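Local coordinates for protein 4-alpha-glucanotransferase (Corynebacterium glutamicum, PDB 5B68) that belongs to the amylomaltase (disproportionating enzyme) family and combines an N-terminal beta-sandwich domain with a larger TIM-barrel-type domain, at residues 191-196 with 269-274; 186-191 with 276-281; 64-69 with 119-124. All blocks are in the same frame, centred on the assembly; numbering follows the deposited sequence.

In the fold
Contacts 1 and 2 are neighbours, their centres about 8 Å apart. Both join the loop after strand 177-182, the first of the barrel, to helix 261-277 or the turn that follows it, and they share Leu191. Contact 1 is buried and largely apolar, one indole laid against the helix. Contact 2, partly buried, is polar: an arginine and an asparagine reach for main-chain carbonyls. Contact 3 lies about 64 Å from contact 1, centre to centre, on the opposite side of the chain's centre. It is a surface contact in the N-terminal region, where helix 54-69 meets strand 121-123 through a salt bridge beside a phenylalanine ring.

Contact 1. Residues 191-196 with 269-274; sequences LSWGMG and EMAAEF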
loop_
_atom_site.group_PDB
_atom_site.type_symbol
_atom_site.label_atom_id
_atom_site.label_comp_id
_atom_site.label_asym_id
_atom_site.label_seq_id
_atom_site.Cartn_x
_atom_site.Cartn_y
_atom_site.Cartn_z
ATOM N N LEU A 191 15.829 -21.683 10.993
ATOM C CA LEU A 191 16.570 -20.609 11.627
ATOM C C LEU A 191 15.822 -19.301 11.988
ATOM O O LEU A 191 16.358 -18.505 12.701
ATOM C CB LEU A 191 17.828 -20.302 10.823
ATOM C CG LEU A 191 18.744 -21.489 10.524
ATOM C CD1 LEU A 191 19.819 -21.132 9.520
ATOM C CD2 LEU A 191 19.363 -22.048 11.788
ATOM N N SER A 192 14.604 -19.087 11.513
ATOM C CA SER A 192 13.857 -17.882 11.860
ATOM C C SER A 192 13.775 -17.717 13.396
ATOM O O SER A 192 13.617 -18.701 14.140
ATOM C CB SER A 192 12.442 -17.921 11.340
ATOM O OG SER A 192 12.413 -18.285 9.950
ATOM N N TRP A 193 13.759 -16.465 13.849
ATOM C CA TRP A 193 13.438 -16.172 15.262
ATOM C C TRP A 193 11.972 -16.144 15.536
ATOM O O TRP A 193 11.382 -15.089 15.864
ATOM C CB TRP A 193 14.133 -14.875 15.717
ATOM C CG TRP A 193 15.606 -14.962 15.835
ATOM C CD1 TRP A 193 16.481 -15.783 15.144
ATOM C CD2 TRP A 193 16.436 -14.158 16.694
ATOM N NE1 TRP A 193 17.758 -15.518 15.516
ATOM C CE2 TRP A 193 17.760 -14.536 16.468
ATOM C CE3 TRP A 193 16.174 -13.130 17.603
ATOM C CZ2 TRP A 193 18.836 -13.935 17.128
ATOM C CZ3 TRP A 193 17.275 -12.539 18.270
ATOM C CH2 TRP A 193 18.562 -12.949 18.004
ATOM N N GLY A 194 11.295 -17.282 15.330
ATOM C CA GLY A 194 9.890 -17.298 15.645
ATOM C C GLY A 194 8.991 -16.701 14.583
ATOM O O GLY A 194 7.792 -16.844 14.640
ATOM N N MET A 195 9.554 -15.935 13.671
ATOM C CA MET A 195 8.737 -15.285 12.675
ATOM C C MET A 195 9.591 -15.061 11.442
ATOM O O MET A 195 10.790 -14.982 11.539
ATOM C CB MET A 195 8.154 -13.981 13.231
ATOM C CG MET A 195 8.962 -12.732 12.965
ATOM S SD MET A 195 8.318 -11.186 13.635
ATOM C CE MET A 195 7.593 -10.376 12.227
ATOM N N GLY A 196 8.966 -14.968 10.287
ATOM C CA GLY A 196 9.781 -14.878 9.053
ATOM C C GLY A 196 10.529 -13.553 8.968
ATOM O O GLY A 196 10.032 -12.513 9.501
ATOM N N GLU A 269 21.627 -18.691 22.168
ATOM C CA GLU A 269 20.691 -19.126 23.198
ATOM C C GLU A 269 19.344 -18.434 23.062
ATOM O O GLU A 269 18.274 -19.064 23.224
ATOM C CB GLU A 269 21.260 -18.879 24.614
ATOM C CG GLU A 269 22.017 -20.060 25.222
ATOM C CD GLU A 269 23.083 -20.692 24.326
ATOM O OE1 GLU A 269 24.293 -20.542 24.657
ATOM O OE2 GLU A 269 22.721 -21.366 23.321
ATOM N N MET A 270 19.380 -17.139 22.809
ATOM C CA MET A 270 18.132 -16.428 22.499
ATOM C C MET A 270 17.518 -17.053 21.227
ATOM O O MET A 270 16.315 -17.389 21.189
ATOM C CB MET A 270 18.386 -14.912 22.305
ATOM C CG MET A 270 18.547 -14.136 23.578
ATOM S SD MET A 270 18.064 -12.379 23.375
ATOM C CE MET A 270 19.417 -11.880 22.307
ATOM N N ALA A 271 18.369 -17.264 20.216
ATOM C CA ALA A 271 17.927 -17.735 18.877
ATOM C C ALA A 271 17.259 -19.104 19.015
ATOM O O ALA A 271 16.102 -19.264 18.660
ATOM C CB ALA A 271 19.104 -17.836 17.907
ATOM N N ALA A 272 17.987 -20.054 19.609
ATOM C CA ALA A 272 17.433 -21.366 19.945
ATOM C C ALA A 272 16.033 -21.315 20.605
ATOM O O ALA A 272 15.163 -22.121 20.240
ATOM C CB ALA A 272 18.408 -22.117 20.812
ATOM N N GLU A 273 15.773 -20.392 21.531
ATOM C CA GLU A 273 14.422 -20.322 22.134
ATOM C C GLU A 273 13.340 -19.856 21.152
ATOM O O GLU A 273 12.134 -20.314 21.230
ATOM C CB GLU A 273 14.351 -19.439 23.407
ATOM C CG GLU A 273 12.879 -19.110 23.803
ATOM C CD GLU A 273 12.702 -18.360 25.123
ATOM O OE1 GLU A 273 11.740 -17.541 25.196
ATOM O OE2 GLU A 273 13.499 -18.597 26.073
ATOM N N PHE A 274 13.692 -18.877 20.289
ATOM C CA PHE A 274 12.669 -18.339 19.377
ATOM C C PHE A 274 12.451 -19.426 18.316
ATOM O O PHE A 274 11.316 -19.667 17.898
ATOM C CB PHE A 274 13.075 -16.961 18.779
ATOM C CG PHE A 274 13.010 -15.844 19.795
ATOM C CD1 PHE A 274 11.820 -15.572 20.484
ATOM C CD2 PHE A 274 14.147 -15.103 20.100
ATOM C CE1 PHE A 274 11.773 -14.568 21.467
ATOM C CE2 PHE A 274 14.108 -14.120 21.071
ATOM C CZ PHE A 274 12.936 -13.868 21.766
#
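Trp193 packs on helix 261-277, with Ala271 covering one face of its indole and Phe274 coming in obliquely at the six-membered ring. Ala271 CA stands over the five-membered ring in a CH-pi contact, 4.2 Å from the ring centroid and 20° off its normal. The methyl of the same residue sits toward the nitrogen side, Ala271 CB being 3.6 Å from Trp193 NE1. At the benzene half of the indole the partner changes: Trp193 CE3 comes within 3.8 Å of Phe274 CD2. Those two six-membered rings are almost parallel, 19° between planes, but slid so far past each other, with centroids 5.8 Å apart, that they hardly overlap. Closer to the main chain, Phe274 CB presses on the Trp193 backbone, 3.5 Å from Trp193 C. Trp193 carries CG opposite its carbonyl carbon and beside its own N (chi1 -69°), which sets the indole where Ala271 and Phe274 can both reach it.

The loop turns sharply where it touches the helix: Trp193 is the centre of an inverse gamma turn, closed by a weak bond from Gly194 N to Ser192 O at 3.0 Å. This turn lies between strand 177-182, first of the eight parallel barrel strands, and helix 198-209, whereas helix 261-277 belongs to the long excursion between the second strand, 215-218, and the third, 382-387.

Further out, polar groups hold the indole and its loop. Trp193 NE1 is hydrogen-bonded to Glu251 OE2, which probably helps fix the rotation of the ring. Leu191 O, level with the ring at its edge, is bonded to Arg275 NE, and Ser192 OG is bonded to Asp200 OD2. Helix 286-301 adds Lys293 against Trp193 and Ala292 against both Met270 and Phe274.

Contact 2. Residues 186-191 with 276-281; sequences SVRSTL and ERNLTS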
loop_
_atom_site.group_PDB
_atom_site.type_symbol
_atom_site.label_atom_id
_atom_site.label_comp_id
_atom_site.label_asym_id
_atom_site.label_seq_id
_atom_site.Cartn_x
_atom_site.Cartn_y
_atom_site.Cartn_z
ATOM N N SER A 186 4.592 -14.845 8.956
ATOM C CA SER A 186 4.005 -16.116 9.393
ATOM C C SER A 186 4.716 -17.355 8.892
ATOM O O SER A 186 4.358 -18.453 9.324
ATOM C CB SER A 186 2.526 -16.230 8.979
ATOM O OG SER A 186 2.328 -16.482 7.573
ATOM N N VAL A 187 5.682 -17.203 7.994
ATOM C CA VAL A 187 6.370 -18.337 7.404
ATOM C C VAL A 187 7.776 -18.432 7.948
ATOM O O VAL A 187 8.563 -17.529 7.800
ATOM C CB VAL A 187 6.479 -18.201 5.878
ATOM C CG1 VAL A 187 7.014 -19.473 5.259
ATOM C CG2 VAL A 187 5.152 -17.842 5.283
ATOM N N ARG A 188 8.086 -19.568 8.539
ATOM C CA ARG A 188 9.324 -19.753 9.235
ATOM C C ARG A 188 10.192 -20.809 8.567
ATOM O O ARG A 188 9.701 -21.741 7.967
ATOM C CB ARG A 188 9.051 -20.181 10.675
ATOM C CG ARG A 188 8.571 -19.081 11.604
ATOM C CD ARG A 188 7.072 -18.872 11.539
ATOM N NE ARG A 188 6.317 -20.032 11.976
ATOM C CZ ARG A 188 6.012 -20.320 13.234
ATOM N NH1 ARG A 188 6.406 -19.539 14.222
ATOM N NH2 ARG A 188 5.319 -21.402 13.506
ATOM N N SER A 189 11.494 -20.610 8.669
ATOM C CA SER A 189 12.498 -21.613 8.382
ATOM C C SER A 189 12.973 -22.190 9.699
ATOM O O SER A 189 12.525 -21.784 10.741
ATOM C CB SER A 189 13.669 -21.007 7.622
ATOM O OG SER A 189 14.420 -20.138 8.429
ATOM N N THR A 190 13.892 -23.131 9.648
ATOM C CA THR A 190 14.452 -23.674 10.878
ATOM C C THR A 190 15.159 -22.593 11.686
ATOM O O THR A 190 15.134 -22.619 12.890
ATOM C CB THR A 190 15.428 -24.814 10.600
ATOM O OG1 THR A 190 16.472 -24.333 9.770
ATOM C CG2 THR A 190 14.737 -25.911 9.892
ATOM N N LEU A 191 15.829 -21.683 10.993
ATOM C CA LEU A 191 16.570 -20.609 11.627
ATOM C C LEU A 191 15.822 -19.301 11.988
ATOM O O LEU A 191 16.358 -18.505 12.701
ATOM C CB LEU A 191 17.828 -20.302 10.823
ATOM C CG LEU A 191 18.744 -21.489 10.524
ATOM C CD1 LEU A 191 19.819 -21.132 9.520
ATOM C CD2 LEU A 191 19.363 -22.048 11.788
ATOM N N GLU A 276 12.452 -22.660 18.576
ATOM C CA GLU A 276 11.481 -23.654 19.003
ATOM C C GLU A 276 10.043 -23.277 18.587
ATOM O O GLU A 276 9.220 -24.142 18.240
ATOM C CB GLU A 276 11.542 -23.829 20.557
ATOM C CG GLU A 276 12.798 -24.550 21.045
ATOM C CD GLU A 276 12.926 -25.996 20.517
ATOM O OE1 GLU A 276 11.888 -26.713 20.373
ATOM O OE2 GLU A 276 14.073 -26.425 20.232
ATOM N N ARG A 277 9.712 -21.974 18.616
ATOM C CA ARG A 277 8.400 -21.516 18.219
ATOM C C ARG A 277 8.087 -21.885 16.763
ATOM O O ARG A 277 6.948 -22.168 16.441
ATOM C CB ARG A 277 8.224 -19.995 18.428
ATOM C CG ARG A 277 8.575 -19.555 19.858
ATOM C CD ARG A 277 8.053 -18.156 20.097
ATOM N NE ARG A 277 8.589 -17.657 21.358
ATOM C CZ ARG A 277 8.601 -16.371 21.720
ATOM N NH1 ARG A 277 8.078 -15.409 20.935
ATOM N NH2 ARG A 277 9.141 -16.053 22.901
ATOM N N ASN A 278 9.128 -21.972 15.964
ATOM C CA ASN A 278 8.988 -22.266 14.546
ATOM C C ASN A 278 8.327 -23.607 14.291
ATOM O O ASN A 278 7.774 -23.793 13.230
ATOM C CB ASN A 278 10.328 -22.361 13.845
ATOM C CG ASN A 278 11.152 -21.051 13.916
ATOM O OD1 ASN A 278 10.666 -20.011 14.308
ATOM N ND2 ASN A 278 12.389 -21.137 13.551
ATOM N N LEU A 279 8.473 -24.520 15.255
ATOM C CA LEU A 279 7.945 -25.866 15.179
ATOM C C LEU A 279 6.581 -26.005 15.733
ATOM O O LEU A 279 6.022 -27.086 15.638
ATOM C CB LEU A 279 8.883 -26.849 15.909
ATOM C CG LEU A 279 10.359 -26.794 15.513
ATOM C CD1 LEU A 279 11.217 -27.742 16.331
ATOM C CD2 LEU A 279 10.620 -27.098 14.045
ATOM N N THR A 280 6.018 -24.945 16.317
ATOM C CA THR A 280 4.699 -25.010 16.970
ATOM C C THR A 280 3.681 -24.279 16.152
ATOM O O THR A 280 4.018 -23.465 15.268
ATOM C CB THR A 280 4.727 -24.393 18.390
ATOM O OG1 THR A 280 4.644 -22.967 18.294
ATOM C CG2 THR A 280 5.992 -24.756 19.129
ATOM N N SER A 281 2.419 -24.464 16.485
ATOM C CA SER A 281 1.338 -23.679 15.879
ATOM C C SER A 281 0.913 -22.477 16.752
ATOM O O SER A 281 -0.132 -21.896 16.510
ATOM C CB SER A 281 0.154 -24.596 15.609
ATOM O OG SER A 281 -0.339 -25.142 16.825
HETATM O O HOH W 1 4.605 -20.266 16.586
#
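Asn278 ND2 is gripped by two carbonyls of the loop: it gives a hydrogen bond to Ser192 O and a weak, bent one of 3.2 Å to Thr190 O. Ser189 O is nearer still, 2.9 Å from Asn278 ND2, but the angle is too poor for a bond. On the other branch of the amide, Asn278 OD1 takes a weak hydrogen bond from Gly194 N and lies 3.5 Å from Arg188 CG, where the aliphatic part of Arg188 crosses the amide obliquely.

The head of Arg188 goes to the turn after helix 261-277. The chain folds at two places, chi2 85° and chi3 63°, and these bends bring one face of the guanidinium over Asn278 CA, which lies 3.6 Å above the plane and toward the rim. At its edge, in plane, sits Thr280 O; the bond from Arg188 NH2 is 3.0 Å long but weak, with an angle at hydrogen of 128°. The other terminal nitrogen, Arg188 NH1, is hydrogen-bonded to Gly194 O and also gives a bond of 3.1 Å to water 1. From Arg277 O the same water is 3.0 Å away and may donate to it, although other acceptors compete for its protons.

Residues 277-280 form a type I beta turn, closed by Thr280 N to Arg277 O at 2.9 Å; Thr280 is its last residue. Ser684 OG bonds to Asn278 O, while Arg277 makes a salt bridge with Asp288.

The cation of Arg188 is thus met by Gly194 O and, weakly, by Thr280 O, and its positive charge is probably steadied by peptide dipoles, with water 1 lying between Arg188 NH1 and Arg277 O, while Asn278 ties the loop to the turn with neutral bonds.

Contact 3. Residues 64-69 with 119-124; sequences FHDREF and APREID. With SO4 (sulfate ion), chain G.
The last turns of helix 54-69 pack across a beta hairpin of the N-terminal sandwich, on its strand 121-123, which pairs with strand 126-134. The short helix and strand axes pass 9.8 Å apart, with 108° between their N-to-C directions. Arg121 touches both Phe69 and Asp66. Its CD sits squarely over the Phe69 ring, 3.9 Å from the centroid and only 1° off the normal, a textbook CH-pi contact, and Arg121 CG lies over the same face toward the rim. A bend in the chain at chi3 (40°) then turns the guanidinium off the ring and toward Asp66, leaving at most a weak, long cation-pi attraction to Phe69.

Arg121 makes a salt bridge to Asp66, its two terminal nitrogens both hydrogen-bonded to one oxygen: NH1 reaches Asp66 OD1 at 2.8 Å on the syn side, and NH2 reaches that OD1 at 3.0 Å on the anti side. The oxygen lies in the guanidinium plane, but both donors approach it from one face of the carboxylate, out of that plane. Ile123 packs against all three residues. Its CD1 is 3.7 Å from Phe69 CD2 and also lies over one face of the Arg121 guanidinium, toward its rim, while Ile123 CG2 touches Asp66 CB at 4.0 Å. Phe69 also meets the His90 ring and Trp128.

Arg67, its CB directed away from the strand, offers the edge of its guanidinium to a sulfate, probably from the crystallisation liquor: NH1 to sulfate O1 and NH2 to sulfate O2 are hydrogen bonds, each 2.9 Å and nearly straight. Arg59, Gln60 and Asn45 are also hydrogen-bonded to the sulfate.

Taken together, this is a helix laid crosswise on a hairpin strand at the surface of a beta sandwich, with alternate strand residues, Arg121 and Ile123, facing the helix.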
loop_
_atom_site.group_PDB
_atom_site.type_symbol
_atom_site.label_atom_id
_atom_site.label_comp_id
_atom_site.label_asym_id
_atom_site.label_seq_id
_atom_site.Cartn_x
_atom_site.Cartn_y
_atom_site.Cartn_z
ATOM N N PHE A 64 -10.091 32.269 -1.687
ATOM C CA PHE A 64 -9.620 31.159 -2.543
ATOM C C PHE A 64 -9.274 31.707 -3.953
ATOM O O PHE A 64 -8.186 31.450 -4.463
ATOM C CB PHE A 64 -10.677 30.069 -2.660
ATOM C CG PHE A 64 -10.237 28.916 -3.489
ATOM C CD1 PHE A 64 -9.483 27.913 -2.904
ATOM C CD2 PHE A 64 -10.429 28.911 -4.903
ATOM C CE1 PHE A 64 -9.052 26.834 -3.666
ATOM C CE2 PHE A 64 -9.973 27.834 -5.662
ATOM C CZ PHE A 64 -9.253 26.845 -5.040
ATOM N N HIS A 65 -10.207 32.470 -4.581
ATOM C CA HIS A 65 -9.954 32.980 -5.958
ATOM C C HIS A 65 -8.784 33.946 -5.972
ATOM O O HIS A 65 -7.955 33.909 -6.842
ATOM C CB HIS A 65 -11.216 33.545 -6.608
ATOM C CG HIS A 65 -12.270 32.529 -6.812
ATOM N ND1 HIS A 65 -12.119 31.476 -7.682
ATOM C CD2 HIS A 65 -13.508 32.406 -6.282
ATOM C CE1 HIS A 65 -13.224 30.744 -7.688
ATOM N NE2 HIS A 65 -14.069 31.284 -6.827
ATOM N N ASP A 66 -8.677 34.760 -4.952
ATOM C CA ASP A 66 -7.593 35.703 -4.895
ATOM C C ASP A 66 -6.218 35.036 -4.707
ATOM O O ASP A 66 -5.244 35.392 -5.326
ATOM C CB ASP A 66 -7.807 36.728 -3.768
ATOM C CG ASP A 66 -8.907 37.707 -4.057
ATOM O OD1 ASP A 66 -9.458 37.742 -5.156
ATOM O OD2 ASP A 66 -9.239 38.409 -3.091
ATOM N N ARG A 67 -6.169 34.041 -3.841
ATOM C CA ARG A 67 -4.950 33.316 -3.613
ATOM C C ARG A 67 -4.554 32.537 -4.855
ATOM O O ARG A 67 -3.372 32.496 -5.172
ATOM C CB ARG A 67 -5.078 32.450 -2.362
ATOM C CG ARG A 67 -4.818 33.337 -1.108
ATOM C CD ARG A 67 -5.424 32.803 0.181
ATOM N NE ARG A 67 -5.239 33.771 1.269
ATOM C CZ ARG A 67 -5.806 33.642 2.469
ATOM N NH1 ARG A 67 -6.588 32.597 2.743
ATOM N NH2 ARG A 67 -5.586 34.546 3.425
ATOM N N GLU A 68 -5.535 32.021 -5.594
ATOM C CA GLU A 68 -5.227 31.338 -6.865
ATOM C C GLU A 68 -4.654 32.326 -7.853
ATOM O O GLU A 68 -3.727 31.978 -8.585
ATOM C CB GLU A 68 -6.416 30.674 -7.500
ATOM C CG GLU A 68 -6.826 29.350 -6.846
ATOM C CD GLU A 68 -5.687 28.376 -6.797
ATOM O OE1 GLU A 68 -5.312 27.905 -7.888
ATOM O OE2 GLU A 68 -5.167 28.098 -5.706
ATOM N N PHE A 69 -5.169 33.548 -7.823
ATOM C CA PHE A 69 -4.719 34.588 -8.774
ATOM C C PHE A 69 -3.351 35.112 -8.488
ATOM O O PHE A 69 -2.722 35.701 -9.382
ATOM C CB PHE A 69 -5.795 35.705 -8.928
ATOM C CG PHE A 69 -5.717 36.392 -10.242
ATOM C CD1 PHE A 69 -6.256 35.790 -11.354
ATOM C CD2 PHE A 69 -4.980 37.591 -10.384
ATOM C CE1 PHE A 69 -6.165 36.430 -12.596
ATOM C CE2 PHE A 69 -4.875 38.218 -11.600
ATOM C CZ PHE A 69 -5.437 37.617 -12.718
ATOM N N ALA A 119 -8.050 39.062 -17.698
ATOM C CA ALA A 119 -7.856 40.461 -17.325
ATOM C C ALA A 119 -7.025 40.540 -16.036
ATOM O O ALA A 119 -7.261 39.702 -15.145
ATOM C CB ALA A 119 -9.225 41.122 -17.068
ATOM N N PRO A 120 -6.164 41.563 -15.883
ATOM C CA PRO A 120 -5.453 41.740 -14.630
ATOM C C PRO A 120 -6.412 42.160 -13.538
ATOM O O PRO A 120 -7.538 42.542 -13.835
ATOM C CB PRO A 120 -4.387 42.819 -14.926
ATOM C CG PRO A 120 -4.826 43.494 -16.176
ATOM C CD PRO A 120 -5.908 42.692 -16.818
ATOM N N ARG A 121 -5.995 41.950 -12.284
ATOM C CA ARG A 121 -6.788 42.261 -11.102
ATOM C C ARG A 121 -5.935 42.868 -10.007
ATOM O O ARG A 121 -4.779 42.501 -9.809
ATOM C CB ARG A 121 -7.489 41.006 -10.526
ATOM C CG ARG A 121 -8.210 40.098 -11.517
ATOM C CD ARG A 121 -8.889 38.944 -10.753
ATOM N NE ARG A 121 -9.473 39.486 -9.511
ATOM C CZ ARG A 121 -9.485 38.884 -8.312
ATOM N NH1 ARG A 121 -9.971 39.547 -7.274
ATOM N NH2 ARG A 121 -8.990 37.658 -8.106
ATOM N N GLU A 122 -6.490 43.847 -9.296
ATOM C CA GLU A 122 -5.835 44.402 -8.108
ATOM C C GLU A 122 -6.260 43.603 -6.896
ATOM O O GLU A 122 -7.447 43.476 -6.634
ATOM C CB GLU A 122 -6.172 45.900 -7.876
ATOM C CG GLU A 122 -5.431 46.454 -6.630
ATOM C CD GLU A 122 -5.536 47.963 -6.383
ATOM O OE1 GLU A 122 -4.521 48.675 -6.581
ATOM O OE2 GLU A 122 -6.609 48.428 -5.948
ATOM N N ILE A 123 -5.268 43.108 -6.148
ATOM C CA ILE A 123 -5.473 42.236 -4.980
ATOM C C ILE A 123 -4.526 42.753 -3.920
ATOM O O ILE A 123 -3.333 42.889 -4.147
ATOM C CB ILE A 123 -5.163 40.754 -5.298
ATOM C CG1 ILE A 123 -6.116 40.252 -6.379
ATOM C CG2 ILE A 123 -5.338 39.901 -4.039
ATOM C CD1 ILE A 123 -5.780 38.919 -7.005
ATOM N N ASP A 124 -5.062 43.120 -2.768
ATOM C CA ASP A 124 -4.249 43.785 -1.708
ATOM C C ASP A 124 -3.300 44.910 -2.163
ATOM O O ASP A 124 -2.181 44.986 -1.716
ATOM C CB ASP A 124 -3.472 42.731 -0.939
ATOM C CG ASP A 124 -4.362 41.718 -0.340
ATOM O OD1 ASP A 124 -5.509 42.103 0.002
ATOM O OD2 ASP A 124 -3.945 40.535 -0.223
HETATM S S SO4 G . -7.639 33.489 6.465
HETATM O O1 SO4 G . -7.520 32.398 5.473
HETATM O O2 SO4 G . -6.974 34.715 5.919
HETATM O O3 SO4 G . -9.053 33.835 6.701
HETATM O O4 SO4 G . -6.923 32.923 7.666
#